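Local coordinates for tyrocidine synthetase 3 (Brevibacillus brevis, PDB 2JGP), which probably forms a peptide bond between carrier-bound intermediates in tyrocidine biosynthesis, as a nonribosomal peptide synthetase fragment pairing a peptidyl carrier domain with a condensation domain, at residues Gln347-Thr357 and Val372-Arg383; Arg133-Gln141 and Val169-Glu177. One frame throughout, in Å; residues are numbered along the deposited sequence.

Interaction 1. Residues Gln347-Thr357 and Val372-Arg383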
loop_
_atom_site.group_PDB
_atom_site.type_symbol
_atom_site.label_atom_id
_atom_site.label_comp_id
_atom_site.label_asym_id
_atom_site.label_seq_id
_atom_site.Cartn_x
_atom_site.Cartn_y
_atom_site.Cartn_z
ATOM N N GLN A 347 15.152 21.994 3.585
ATOM C CA GLN A 347 14.593 21.571 4.872
ATOM C C GLN A 347 15.275 20.294 5.347
ATOM O O GLN A 347 15.806 19.530 4.540
ATOM C CB GLN A 347 13.088 21.330 4.737
ATOM C CG GLN A 347 12.272 22.589 4.523
ATOM C CD GLN A 347 10.802 22.302 4.338
ATOM O OE1 GLN A 347 10.425 21.438 3.544
ATOM N NE2 GLN A 347 9.958 23.023 5.064
ATOM N N GLU A 348 15.246 20.068 6.659
ATOM C CA GLU A 348 15.913 18.922 7.271
ATOM C C GLU A 348 14.948 18.088 8.123
ATOM O O GLU A 348 15.369 17.325 8.986
ATOM C CB GLU A 348 17.090 19.408 8.120
ATOM C CG GLU A 348 18.056 20.305 7.356
ATOM C CD GLU A 348 19.367 20.498 8.080
ATOM O OE1 GLU A 348 20.417 20.536 7.407
ATOM O OE2 GLU A 348 19.353 20.589 9.323
ATOM N N ASP A 349 13.656 18.235 7.854
ATOM C CA ASP A 349 12.605 17.522 8.570
ATOM C C ASP A 349 11.457 17.395 7.576
ATOM O O ASP A 349 10.835 18.394 7.196
ATOM C CB ASP A 349 12.187 18.320 9.806
ATOM C CG ASP A 349 11.217 17.573 10.705
ATOM O OD1 ASP A 349 10.754 16.463 10.351
ATOM O OD2 ASP A 349 10.902 18.132 11.780
ATOM N N ILE A 350 11.200 16.159 7.150
ATOM C CA ILE A 350 10.373 15.886 5.981
ATOM C C ILE A 350 9.478 14.676 6.199
ATOM O O ILE A 350 9.931 13.653 6.717
ATOM C CB ILE A 350 11.256 15.613 4.739
ATOM C CG1 ILE A 350 12.191 16.807 4.490
ATOM C CG2 ILE A 350 10.381 15.324 3.509
ATOM C CD1 ILE A 350 12.895 16.783 3.176
ATOM N N ILE A 351 8.217 14.802 5.785
ATOM C CA ILE A 351 7.244 13.705 5.858
ATOM C C ILE A 351 6.892 13.260 4.439
ATOM O O ILE A 351 6.558 14.087 3.589
ATOM C CB ILE A 351 5.968 14.126 6.614
ATOM C CG1 ILE A 351 6.332 14.746 7.973
ATOM C CG2 ILE A 351 5.034 12.930 6.804
ATOM C CD1 ILE A 351 5.187 15.432 8.660
ATOM N N VAL A 352 6.998 11.955 4.189
ATOM C CA VAL A 352 6.677 11.362 2.892
ATOM C C VAL A 352 5.632 10.275 3.095
ATOM O O VAL A 352 5.822 9.394 3.916
ATOM C CB VAL A 352 7.924 10.725 2.245
ATOM C CG1 VAL A 352 7.540 9.951 0.978
ATOM C CG2 VAL A 352 8.986 11.804 1.948
ATOM N N GLY A 353 4.537 10.342 2.348
ATOM C CA GLY A 353 3.517 9.295 2.397
ATOM C C GLY A 353 4.013 8.033 1.728
ATOM O O GLY A 353 4.520 8.084 0.616
ATOM N N THR A 354 3.896 6.896 2.411
ATOM C CA THR A 354 4.270 5.610 1.826
ATOM C C THR A 354 3.101 4.619 1.885
ATOM O O THR A 354 2.772 4.095 2.956
ATOM C CB THR A 354 5.497 4.999 2.511
ATOM O OG1 THR A 354 5.258 4.846 3.914
ATOM C CG2 THR A 354 6.729 5.884 2.299
ATOM N N PRO A 355 2.455 4.372 0.741
ATOM C CA PRO A 355 1.408 3.352 0.722
ATOM C C PRO A 355 1.941 1.953 1.028
ATOM O O PRO A 355 3.054 1.609 0.628
ATOM C CB PRO A 355 0.857 3.438 -0.709
ATOM C CG PRO A 355 1.249 4.811 -1.190
ATOM C CD PRO A 355 2.581 5.049 -0.564
ATOM N N ILE A 356 1.143 1.182 1.761
ATOM C CA ILE A 356 1.418 -0.226 2.043
ATOM C C ILE A 356 0.180 -1.008 1.646
ATOM O O ILE A 356 -0.900 -0.432 1.522
ATOM C CB ILE A 356 1.732 -0.471 3.537
ATOM C CG1 ILE A 356 0.596 0.030 4.436
ATOM C CG2 ILE A 356 3.050 0.184 3.911
ATOM C CD1 ILE A 356 0.787 -0.294 5.915
ATOM N N THR A 357 0.326 -2.313 1.443
ATOM C CA THR A 357 -0.798 -3.126 0.960
ATOM C C THR A 357 -1.901 -3.251 2.012
ATOM O O THR A 357 -3.076 -3.390 1.678
ATOM C CB THR A 357 -0.352 -4.555 0.563
ATOM O OG1 THR A 357 0.042 -5.273 1.734
ATOM C CG2 THR A 357 0.807 -4.514 -0.431
ATOM N N VAL A 372 -5.428 -1.120 1.202
ATOM C CA VAL A 372 -4.320 -0.184 1.068
ATOM C C VAL A 372 -4.392 0.912 2.136
ATOM O O VAL A 372 -5.446 1.484 2.382
ATOM C CB VAL A 372 -4.236 0.411 -0.360
ATOM C CG1 VAL A 372 -5.472 1.236 -0.686
ATOM C CG2 VAL A 372 -2.972 1.241 -0.510
ATOM N N ASN A 373 -3.264 1.134 2.798
ATOM C CA ASN A 373 -3.135 2.087 3.900
ATOM C C ASN A 373 -1.969 2.982 3.531
ATOM O O ASN A 373 -1.158 2.610 2.692
ATOM C CB ASN A 373 -2.840 1.334 5.210
ATOM C CG ASN A 373 -3.034 2.190 6.469
ATOM O OD1 ASN A 373 -3.679 3.244 6.448
ATOM N ND2 ASN A 373 -2.485 1.709 7.589
ATOM N N THR A 374 -1.891 4.164 4.126
ATOM C CA THR A 374 -0.741 5.038 3.921
ATOM C C THR A 374 -0.127 5.333 5.279
ATOM O O THR A 374 -0.842 5.557 6.268
ATOM C CB THR A 374 -1.116 6.353 3.216
ATOM O OG1 THR A 374 -1.781 6.067 1.982
ATOM C CG2 THR A 374 0.134 7.185 2.925
ATOM N N LEU A 375 1.198 5.287 5.329
ATOM C CA LEU A 375 1.931 5.670 6.515
ATOM C C LEU A 375 2.591 7.013 6.251
ATOM O O LEU A 375 3.206 7.201 5.207
ATOM C CB LEU A 375 3.001 4.634 6.839
ATOM C CG LEU A 375 2.541 3.176 6.881
ATOM C CD1 LEU A 375 3.742 2.275 7.162
ATOM C CD2 LEU A 375 1.431 2.973 7.906
ATOM N N ALA A 376 2.467 7.936 7.200
ATOM C CA ALA A 376 3.183 9.204 7.139
ATOM C C ALA A 376 4.587 8.969 7.669
ATOM O O ALA A 376 4.789 8.884 8.881
ATOM C CB ALA A 376 2.469 10.257 7.966
ATOM N N MET A 377 5.554 8.855 6.766
ATOM C CA MET A 377 6.923 8.543 7.148
ATOM C C MET A 377 7.719 9.832 7.358
ATOM O O MET A 377 7.964 10.580 6.407
ATOM C CB MET A 377 7.576 7.683 6.066
ATOM C CG MET A 377 8.696 6.830 6.564
ATOM S SD MET A 377 8.107 5.434 7.549
ATOM C CE MET A 377 7.595 4.257 6.313
ATOM N N ARG A 378 8.112 10.084 8.605
ATOM C CA ARG A 378 8.855 11.294 8.964
ATOM C C ARG A 378 10.330 10.979 9.169
ATOM O O ARG A 378 10.679 10.065 9.911
ATOM C CB ARG A 378 8.283 11.923 10.236
ATOM C CG ARG A 378 8.973 13.215 10.665
ATOM C CD ARG A 378 8.321 13.764 11.913
ATOM N NE ARG A 378 8.872 15.058 12.316
ATOM C CZ ARG A 378 8.281 15.890 13.170
ATOM N NH1 ARG A 378 7.113 15.581 13.730
ATOM N NH2 ARG A 378 8.859 17.047 13.472
ATOM N N ASN A 379 11.188 11.759 8.521
ATOM C CA ASN A 379 12.631 11.614 8.662
ATOM C C ASN A 379 13.299 12.977 8.697
ATOM O O ASN A 379 12.704 13.978 8.298
ATOM C CB ASN A 379 13.189 10.771 7.519
ATOM C CG ASN A 379 12.928 9.296 7.711
ATOM O OD1 ASN A 379 12.063 8.708 7.051
ATOM N ND2 ASN A 379 13.656 8.689 8.643
ATOM N N LYS A 380 14.541 12.996 9.169
ATOM C CA LYS A 380 15.258 14.235 9.422
ATOM C C LYS A 380 16.607 14.240 8.712
ATOM O O LYS A 380 17.648 14.011 9.337
ATOM C CB LYS A 380 15.405 14.449 10.928
ATOM C CG LYS A 380 14.052 14.641 11.609
ATOM C CD LYS A 380 14.170 14.938 13.083
ATOM C CE LYS A 380 12.801 14.929 13.747
ATOM N NZ LYS A 380 12.911 15.066 15.223
ATOM N N PRO A 381 16.586 14.481 7.388
ATOM C CA PRO A 381 17.814 14.550 6.599
ATOM C C PRO A 381 18.607 15.830 6.889
ATOM O O PRO A 381 18.551 16.800 6.129
ATOM C CB PRO A 381 17.303 14.505 5.154
ATOM C CG PRO A 381 15.947 15.094 5.217
ATOM C CD PRO A 381 15.384 14.688 6.553
ATOM N N GLN A 382 19.329 15.810 8.003
ATOM C CA GLN A 382 20.164 16.923 8.422
ATOM C C GLN A 382 21.514 16.900 7.695
ATOM O O GLN A 382 22.085 15.835 7.458
ATOM C CB GLN A 382 20.364 16.888 9.942
ATOM C CG GLN A 382 19.062 17.058 10.733
ATOM C CD GLN A 382 19.192 16.684 12.205
ATOM O OE1 GLN A 382 20.287 16.449 12.708
ATOM N NE2 GLN A 382 18.063 16.624 12.900
ATOM N N ARG A 383 22.011 18.088 7.359
ATOM C CA ARG A 383 23.228 18.251 6.548
ATOM C C ARG A 383 24.464 17.549 7.124
ATOM O O ARG A 383 25.319 17.077 6.370
ATOM C CB ARG A 383 23.535 19.747 6.361
ATOM C CG ARG A 383 24.098 20.425 7.609
ATOM C CD ARG A 383 23.854 21.931 7.626
ATOM N NE ARG A 383 22.540 22.265 8.181
ATOM C CZ ARG A 383 22.041 23.498 8.245
ATOM N NH1 ARG A 383 22.737 24.543 7.801
ATOM N NH2 ARG A 383 20.832 23.689 8.766
HETATM O O HOH W 1 15.707 18.188 11.454
#
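Asp349 and Arg378 meet because both side chains start anti to their own backbone N (chi1 -173° for the aspartate) and the arginine then runs straight out to NE. Two nitrogens on one flank of the guanidinium each take one carboxylate oxygen: NE reaches OD1 at 3.1 Å and NH2 reaches OD2 at 2.9 Å, each on a syn lone pair, with the two planes 24° apart. An arginine suits this place, since its NH1 is left to bind Asp282 as well.

Glu348 holds Arg383 differently. Its extended chain brings OE1 to the backbone N of Arg383 (2.9 Å), while the guanidinium, perpendicular to the carboxylate, adds a salt bridge through a weak NE bond.

Strands 350-356 and 373-379 run antiparallel, and Ile350, Val352, Thr354 and Ile356 pair by hydrogen bonds with Asn379, Met377, Leu375 and Asn373. Two successive turns in its chain bring Met377 CE to 3.4 Å from Thr354 OG1. On the other face, the small Ala376 leaves room for Ile351 CG2, and Gly353, bare of a side chain, lets Thr374 CG2 lie 4.0 Å from its CA.

Ile350, Thr354, Leu375, Met377 and Pro381 press their side chains on helices 329-345 and 387-403, Ile351 and Ala376 touch Phe280, and Gly353 bonds through its backbone to strand 430-435.

Interaction 2. Residues Arg133-Gln141 and Val169-Glu177; sequences RTRVEAAFQ and VPFALAYSE
Leu173 lies against the first turns of helix 133-146, its CG anti to the backbone N and its chain extended. This conformation sends CD1 to the helix, where it packs on Val136 CG1 at 3.7 Å and comes close to the carbonyl oxygen of Arg133. A branched, apolar end suits a place between Val136, the methylenes of Glu137 and Leu206 of strand 202-210.

Glu137 holds the same residue by its backbone. With CG anti to N (chi1 -172°) and chi2 also extended, the side chain reaches across Leu173 to its backbone, where OE2 accepts the Leu173 N-H at 2.9 Å, through the anti lone pair and at 155°. The methylenes of Glu137 lie on Leu173 CB, so one side chain supplies both an acceptor and an apolar flank.

The helix thus packs on the chain leading into an edge strand of the condensation domain, an alpha/beta fold related to chloramphenicol acetyltransferase, and at Tyr175 on the strand itself: strand 174-177 is outermost and pairs in parallel with strand 202-210 through Ala174 and Ser176.

Phe171, also turned anti to its N, directs its ring at the helix. CE2 meets Phe140 CB at 3.7 Å, and CD2 meets Gln141 CG, whose aliphatic part allows a polar residue beside an aromatic one; Phe140 turns its own ring away, to Trp237.

Farther along, Arg133, bent at chi2, carries CD over one face of the Tyr175 ring, 4.2 Å from its centroid. Its CZ stands 4.9 Å from that centroid in a cation-pi contact, with guanidinium and ring 40° apart. The ring is steadied at its far end by the bond from Tyr175 OH to Glu177 OE2 (3.1 Å).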
loop_
_atom_site.group_PDB
_atom_site.type_symbol
_atom_site.label_atom_id
_atom_site.label_comp_id
_atom_site.label_asym_id
_atom_site.label_seq_id
_atom_site.Cartn_x
_atom_site.Cartn_y
_atom_site.Cartn_z
ATOM N N ARG A 133 -18.243 -14.407 -25.758
ATOM C CA ARG A 133 -18.850 -13.393 -24.898
ATOM C C ARG A 133 -19.604 -13.991 -23.705
ATOM O O ARG A 133 -19.579 -13.422 -22.613
ATOM C CB ARG A 133 -19.748 -12.430 -25.695
ATOM C CG ARG A 133 -20.977 -13.045 -26.363
ATOM C CD ARG A 133 -22.130 -12.046 -26.391
ATOM N NE ARG A 133 -23.321 -12.576 -27.053
ATOM C CZ ARG A 133 -23.516 -12.610 -28.371
ATOM N NH1 ARG A 133 -22.590 -12.150 -29.213
ATOM N NH2 ARG A 133 -24.648 -13.118 -28.856
ATOM N N THR A 134 -20.246 -15.142 -23.901
ATOM C CA THR A 134 -20.983 -15.793 -22.819
ATOM C C THR A 134 -20.047 -16.327 -21.727
ATOM O O THR A 134 -20.382 -16.272 -20.540
ATOM C CB THR A 134 -21.876 -16.935 -23.336
ATOM O OG1 THR A 134 -21.083 -17.878 -24.067
ATOM C CG2 THR A 134 -22.976 -16.383 -24.241
ATOM N N ARG A 135 -18.881 -16.836 -22.126
ATOM C CA ARG A 135 -17.876 -17.286 -21.155
ATOM C C ARG A 135 -17.273 -16.123 -20.374
ATOM O O ARG A 135 -16.997 -16.258 -19.182
ATOM C CB ARG A 135 -16.759 -18.090 -21.826
ATOM C CG ARG A 135 -17.132 -19.542 -22.099
ATOM C CD ARG A 135 -15.927 -20.477 -21.986
ATOM N NE ARG A 135 -15.117 -20.516 -23.202
ATOM C CZ ARG A 135 -13.934 -21.123 -23.305
ATOM N NH1 ARG A 135 -13.383 -21.736 -22.257
ATOM N NH2 ARG A 135 -13.285 -21.105 -24.465
ATOM N N VAL A 136 -17.061 -14.993 -21.048
ATOM C CA VAL A 136 -16.612 -13.774 -20.372
ATOM C C VAL A 136 -17.566 -13.475 -19.223
ATOM O O VAL A 136 -17.143 -13.351 -18.075
ATOM C CB VAL A 136 -16.553 -12.561 -21.336
ATOM C CG1 VAL A 136 -16.253 -11.268 -20.575
ATOM C CG2 VAL A 136 -15.518 -12.797 -22.427
ATOM N N GLU A 137 -18.854 -13.394 -19.549
ATOM C CA GLU A 137 -19.911 -13.135 -18.571
ATOM C C GLU A 137 -19.910 -14.156 -17.434
ATOM O O GLU A 137 -19.996 -13.783 -16.261
ATOM C CB GLU A 137 -21.279 -13.143 -19.259
ATOM C CG GLU A 137 -22.419 -12.694 -18.365
ATOM C CD GLU A 137 -23.750 -12.694 -19.081
ATOM O OE1 GLU A 137 -24.178 -13.777 -19.526
ATOM O OE2 GLU A 137 -24.365 -11.609 -19.196
ATOM N N ALA A 138 -19.808 -15.435 -17.792
ATOM C CA ALA A 138 -19.856 -16.530 -16.819
ATOM C C ALA A 138 -18.706 -16.477 -15.814
ATOM O O ALA A 138 -18.894 -16.789 -14.638
ATOM C CB ALA A 138 -19.857 -17.869 -17.535
ATOM N N ALA A 139 -17.520 -16.094 -16.282
ATOM C CA ALA A 139 -16.358 -15.949 -15.405
ATOM C C ALA A 139 -16.593 -14.841 -14.382
ATOM O O ALA A 139 -16.287 -15.010 -13.201
ATOM C CB ALA A 139 -15.096 -15.679 -16.220
ATOM N N PHE A 140 -17.150 -13.713 -14.826
ATOM C CA PHE A 140 -17.489 -12.620 -13.906
ATOM C C PHE A 140 -18.574 -13.007 -12.903
ATOM O O PHE A 140 -18.538 -12.580 -11.749
ATOM C CB PHE A 140 -17.909 -11.361 -14.675
ATOM C CG PHE A 140 -16.750 -10.516 -15.118
ATOM C CD1 PHE A 140 -16.020 -9.783 -14.192
ATOM C CD2 PHE A 140 -16.381 -10.459 -16.454
ATOM C CE1 PHE A 140 -14.946 -9.004 -14.588
ATOM C CE2 PHE A 140 -15.306 -9.684 -16.860
ATOM C CZ PHE A 140 -14.588 -8.953 -15.925
ATOM N N GLN A 141 -19.542 -13.800 -13.344
ATOM C CA GLN A 141 -20.606 -14.267 -12.459
ATOM C C GLN A 141 -20.025 -15.136 -11.348
ATOM O O GLN A 141 -20.399 -14.992 -10.177
ATOM C CB GLN A 141 -21.674 -15.025 -13.254
ATOM C CG GLN A 141 -22.547 -14.093 -14.102
ATOM C CD GLN A 141 -23.531 -14.827 -14.999
ATOM O OE1 GLN A 141 -24.611 -14.317 -15.288
ATOM N NE2 GLN A 141 -23.162 -16.016 -15.444
ATOM N N VAL A 169 -26.665 -11.769 -6.414
ATOM C CA VAL A 169 -26.900 -10.455 -7.023
ATOM C C VAL A 169 -27.027 -10.568 -8.543
ATOM O O VAL A 169 -26.437 -11.469 -9.148
ATOM C CB VAL A 169 -25.759 -9.477 -6.694
ATOM C CG1 VAL A 169 -25.623 -9.307 -5.185
ATOM C CG2 VAL A 169 -24.436 -9.957 -7.313
ATOM N N PRO A 170 -27.785 -9.647 -9.168
ATOM C CA PRO A 170 -27.932 -9.682 -10.621
ATOM C C PRO A 170 -26.709 -9.105 -11.332
ATOM O O PRO A 170 -26.147 -8.097 -10.897
ATOM C CB PRO A 170 -29.165 -8.809 -10.870
ATOM C CG PRO A 170 -29.172 -7.837 -9.754
ATOM C CD PRO A 170 -28.529 -8.524 -8.566
ATOM N N PHE A 171 -26.289 -9.759 -12.409
ATOM C CA PHE A 171 -25.194 -9.260 -13.229
ATOM C C PHE A 171 -25.357 -9.729 -14.668
ATOM O O PHE A 171 -25.615 -10.902 -14.911
ATOM C CB PHE A 171 -23.840 -9.727 -12.681
ATOM C CG PHE A 171 -22.669 -9.321 -13.538
ATOM C CD1 PHE A 171 -22.015 -8.119 -13.316
ATOM C CD2 PHE A 171 -22.230 -10.140 -14.574
ATOM C CE1 PHE A 171 -20.942 -7.743 -14.103
ATOM C CE2 PHE A 171 -21.159 -9.763 -15.373
ATOM C CZ PHE A 171 -20.515 -8.563 -15.136
ATOM N N ALA A 172 -25.207 -8.800 -15.607
ATOM C CA ALA A 172 -25.124 -9.136 -17.022
ATOM C C ALA A 172 -23.967 -8.378 -17.662
ATOM O O ALA A 172 -23.724 -7.206 -17.347
ATOM C CB ALA A 172 -26.436 -8.811 -17.734
ATOM N N LEU A 173 -23.248 -9.067 -18.542
ATOM C CA LEU A 173 -22.224 -8.458 -19.388
ATOM C C LEU A 173 -22.901 -7.539 -20.400
ATOM O O LEU A 173 -23.805 -7.973 -21.117
ATOM C CB LEU A 173 -21.451 -9.550 -20.140
ATOM C CG LEU A 173 -20.352 -9.158 -21.142
ATOM C CD1 LEU A 173 -19.675 -10.401 -21.697
ATOM C CD2 LEU A 173 -20.883 -8.335 -22.294
ATOM N N ALA A 174 -22.448 -6.291 -20.475
ATOM C CA ALA A 174 -22.940 -5.339 -21.474
ATOM C C ALA A 174 -22.133 -5.494 -22.763
ATOM O O ALA A 174 -20.941 -5.188 -22.792
ATOM C CB ALA A 174 -22.825 -3.924 -20.949
ATOM N N TYR A 175 -22.773 -5.972 -23.823
ATOM C CA TYR A 175 -22.086 -6.227 -25.086
ATOM C C TYR A 175 -22.443 -5.178 -26.137
ATOM O O TYR A 175 -23.612 -4.818 -26.294
ATOM C CB TYR A 175 -22.428 -7.624 -25.600
ATOM C CG TYR A 175 -21.731 -7.989 -26.891
ATOM C CD1 TYR A 175 -20.377 -8.313 -26.905
ATOM C CD2 TYR A 175 -22.424 -8.014 -28.096
ATOM C CE1 TYR A 175 -19.732 -8.648 -28.084
ATOM C CE2 TYR A 175 -21.789 -8.346 -29.281
ATOM C CZ TYR A 175 -20.440 -8.664 -29.269
ATOM O OH TYR A 175 -19.808 -9.000 -30.447
ATOM N N SER A 176 -21.425 -4.690 -26.843
ATOM C CA SER A 176 -21.610 -3.744 -27.943
ATOM C C SER A 176 -20.596 -4.010 -29.052
ATOM O O SER A 176 -19.546 -4.606 -28.812
ATOM C CB SER A 176 -21.457 -2.300 -27.451
ATOM O OG SER A 176 -22.339 -2.013 -26.380
ATOM N N GLU A 177 -20.928 -3.573 -30.263
ATOM C CA GLU A 177 -20.024 -3.650 -31.405
ATOM C C GLU A 177 -19.769 -2.235 -31.917
ATOM O O GLU A 177 -20.693 -1.554 -32.358
ATOM C CB GLU A 177 -20.619 -4.528 -32.508
ATOM C CG GLU A 177 -21.009 -5.925 -32.031
ATOM C CD GLU A 177 -21.315 -6.893 -33.160
ATOM O OE1 GLU A 177 -21.407 -6.459 -34.330
ATOM O OE2 GLU A 177 -21.467 -8.101 -32.872
#

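Overall arrangement
The two interactions lie within the condensation domain but share no elements: their centres are 43 Å apart, on opposite sides of the chain's centre, and their nearest atoms are about 20 Å apart. Interaction 1 is the more central, joining two strands through regular backbone bonds; one face lies against two helices, the other meets a loop, strand 430-435 runs alongside, and the salt bridges gather at one end. Interaction 2 sits at the periphery, where a helix rests on a sheet edge. Its one cross-segment hydrogen bond comes from a side chain, and the rest is aliphatic and aromatic packing, with a cation-pi contact at the exposed end. It buries 430 Å², against 1049 Å² for interaction 1.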